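Local coordinates for protein acyl-CoA dehydrogenase (Geobacillus kaustophilus, PDB 2PG0) that probably catalyses the FAD-dependent dehydrogenation of acyl chains, introducing a double bond at the alpha-beta position, at residues A19-F24 and E79-V84. Sequence-based numbering, arbitrary orientation.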
loop_
_atom_site.group_PDB
_atom_site.type_symbol
_atom_site.label_atom_id
_atom_site.label_comp_id
_atom_site.label_asym_id
_atom_site.label_seq_id
_atom_site.Cartn_x
_atom_site.Cartn_y
_atom_site.Cartn_z
ATOM N N ALA A 19 29.496 6.523 23.142
ATOM C CA ALA A 19 29.146 6.794 24.532
ATOM C C ALA A 19 29.638 8.178 24.967
ATOM O O ALA A 19 28.908 8.911 25.644
ATOM C CB ALA A 19 29.705 5.702 25.450
ATOM N N ALA A 20 30.860 8.534 24.569
ATOM C CA ALA A 20 31.436 9.845 24.897
ATOM C C ALA A 20 30.651 10.981 24.233
ATOM O O ALA A 20 30.366 12.012 24.858
ATOM C CB ALA A 20 32.909 9.907 24.495
ATOM N N PHE A 21 30.311 10.788 22.959
ATOM C CA PHE A 21 29.555 11.786 22.209
ATOM C C PHE A 21 28.133 11.924 22.773
ATOM O O PHE A 21 27.630 13.041 22.917
ATOM C CB PHE A 21 29.562 11.458 20.703
ATOM C CG PHE A 21 28.955 12.527 19.841
ATOM C CD1 PHE A 21 29.378 13.858 19.941
ATOM C CD2 PHE A 21 27.959 12.206 18.919
ATOM C CE1 PHE A 21 28.808 14.853 19.140
ATOM C CE2 PHE A 21 27.392 13.195 18.107
ATOM C CZ PHE A 21 27.809 14.515 18.217
ATOM N N ARG A 22 27.497 10.804 23.114
ATOM C CA ARG A 22 26.172 10.856 23.740
ATOM C C ARG A 22 26.208 11.619 25.073
ATOM O O ARG A 22 25.275 12.360 25.400
ATOM C CB ARG A 22 25.603 9.458 23.960
ATOM C CG ARG A 22 24.129 9.460 24.379
ATOM C CD ARG A 22 23.677 8.072 24.797
ATOM N NE ARG A 22 23.917 7.067 23.759
ATOM C CZ ARG A 22 23.092 6.811 22.747
ATOM N NH1 ARG A 22 21.961 7.495 22.607
ATOM N NH2 ARG A 22 23.405 5.873 21.866
ATOM N N LYS A 23 27.291 11.440 25.831
ATOM C CA LYS A 23 27.449 12.158 27.101
ATOM C C LYS A 23 27.505 13.671 26.878
ATOM O O LYS A 23 26.884 14.437 27.617
ATOM C CB LYS A 23 28.689 11.681 27.852
ATOM C CG LYS A 23 28.770 12.216 29.279
ATOM C CD LYS A 23 29.885 11.543 30.066
ATOM C CE LYS A 23 29.814 11.952 31.534
ATOM N NZ LYS A 23 30.499 10.952 32.411
ATOM N N PHE A 24 28.241 14.087 25.852
ATOM C CA PHE A 24 28.293 15.488 25.443
ATOM C C PHE A 24 26.887 16.016 25.107
ATOM O O PHE A 24 26.472 17.071 25.600
ATOM C CB PHE A 24 29.247 15.647 24.255
ATOM C CG PHE A 24 29.275 17.026 23.666
ATOM C CD1 PHE A 24 30.074 18.025 24.225
ATOM C CD2 PHE A 24 28.514 17.329 22.537
ATOM C CE1 PHE A 24 30.104 19.306 23.674
ATOM C CE2 PHE A 24 28.539 18.607 21.979
ATOM C CZ PHE A 24 29.338 19.603 22.548
ATOM N N GLU A 79 24.190 9.810 13.537
ATOM C CA GLU A 79 23.146 9.015 14.203
ATOM C C GLU A 79 22.796 9.632 15.553
ATOM O O GLU A 79 21.618 9.853 15.866
ATOM C CB GLU A 79 23.588 7.571 14.400
ATOM C CG GLU A 79 23.498 6.720 13.151
ATOM C CD GLU A 79 23.922 5.282 13.380
ATOM O OE1 GLU A 79 24.355 4.926 14.510
ATOM O OE2 GLU A 79 23.835 4.502 12.409
ATOM N N GLU A 80 23.825 9.926 16.346
ATOM C CA GLU A 80 23.602 10.494 17.675
ATOM C C GLU A 80 22.946 11.879 17.635
ATOM O O GLU A 80 22.118 12.203 18.484
ATOM C CB GLU A 80 24.899 10.497 18.500
ATOM C CG GLU A 80 25.382 9.087 18.898
ATOM C CD GLU A 80 24.321 8.245 19.604
ATOM O OE1 GLU A 80 23.683 8.748 20.547
ATOM O OE2 GLU A 80 24.141 7.068 19.226
ATOM N N LEU A 81 23.299 12.682 16.640
ATOM C CA LEU A 81 22.670 13.994 16.475
ATOM C C LEU A 81 21.190 13.868 16.080
ATOM O O LEU A 81 20.352 14.639 16.554
ATOM C CB LEU A 81 23.437 14.839 15.457
ATOM C CG LEU A 81 24.769 15.433 15.928
ATOM C CD1 LEU A 81 25.489 16.063 14.757
ATOM C CD2 LEU A 81 24.582 16.455 17.058
ATOM N N GLU A 82 20.873 12.908 15.214
ATOM C CA GLU A 82 19.477 12.665 14.834
ATOM C C GLU A 82 18.659 12.184 16.028
ATOM O O GLU A 82 17.487 12.538 16.168
ATOM C CB GLU A 82 19.370 11.685 13.660
ATOM C CG GLU A 82 17.940 11.518 13.088
ATOM C CD GLU A 82 17.371 12.807 12.469
ATOM O OE1 GLU A 82 18.142 13.638 11.940
ATOM O OE2 GLU A 82 16.135 12.984 12.498
ATOM N N LYS A 83 19.285 11.401 16.903
ATOM C CA LYS A 83 18.627 10.976 18.133
ATOM C C LYS A 83 18.169 12.169 18.968
ATOM O O LYS A 83 17.155 12.091 19.661
ATOM C CB LYS A 83 19.527 10.034 18.935
ATOM C CG LYS A 83 19.626 8.648 18.299
ATOM C CD LYS A 83 20.568 7.737 19.056
ATOM C CE LYS A 83 20.898 6.498 18.241
ATOM N NZ LYS A 83 21.778 5.568 19.025
ATOM N N VAL A 84 18.915 13.272 18.890
ATOM C CA VAL A 84 18.467 14.536 19.477
ATOM C C VAL A 84 17.345 15.122 18.605
ATOM O O VAL A 84 16.212 15.272 19.061
ATOM C CB VAL A 84 19.619 15.558 19.657
ATOM C CG1 VAL A 84 19.112 16.834 20.355
ATOM C CG2 VAL A 84 20.793 14.932 20.445
#
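The carboxylate of Glu80 stands over one face of the Arg22 guanidinium, between helix 12-28 and helix 71-84 of the all-helical N-terminal domain of the acyl-CoA dehydrogenase fold; the axes of the short segments come within 10.3 Å. The pair illustrates how a salt bridge can rest on charge alone. Glu80 OE1 sits 3.0 Å from Arg22 NH1 but well out of the guanidinium plane, and no N-H points at it; the two planes stand 76° apart. A bend at chi2 (-53°) turns the Glu80 carboxylate toward this face. Beside the charged groups, Phe21, with CG anti to the backbone N, reaches across so that CD2 lies 3.5 Å from Glu80 CB, while Leu81 CG approaches the ring edge at Phe21 CZ (3.9 Å). Phe55 extends the apolar layer with an edge-to-face contact to Phe21. Lys83 NZ comes to the guanidinium edge, 3.3 Å from Arg22 NH2; the shared carboxylate probably offsets this like-charge approach, although its OE2 also bears a salt bridge from Arg18. An alanine in place of Glu80 would probably leave Arg22 and Lys83 without the carboxylate that both share. Lys83 NZ donates to Glu80 OE2 over 2.8 Å, arriving on the syn side, 28° out of the carboxylate plane.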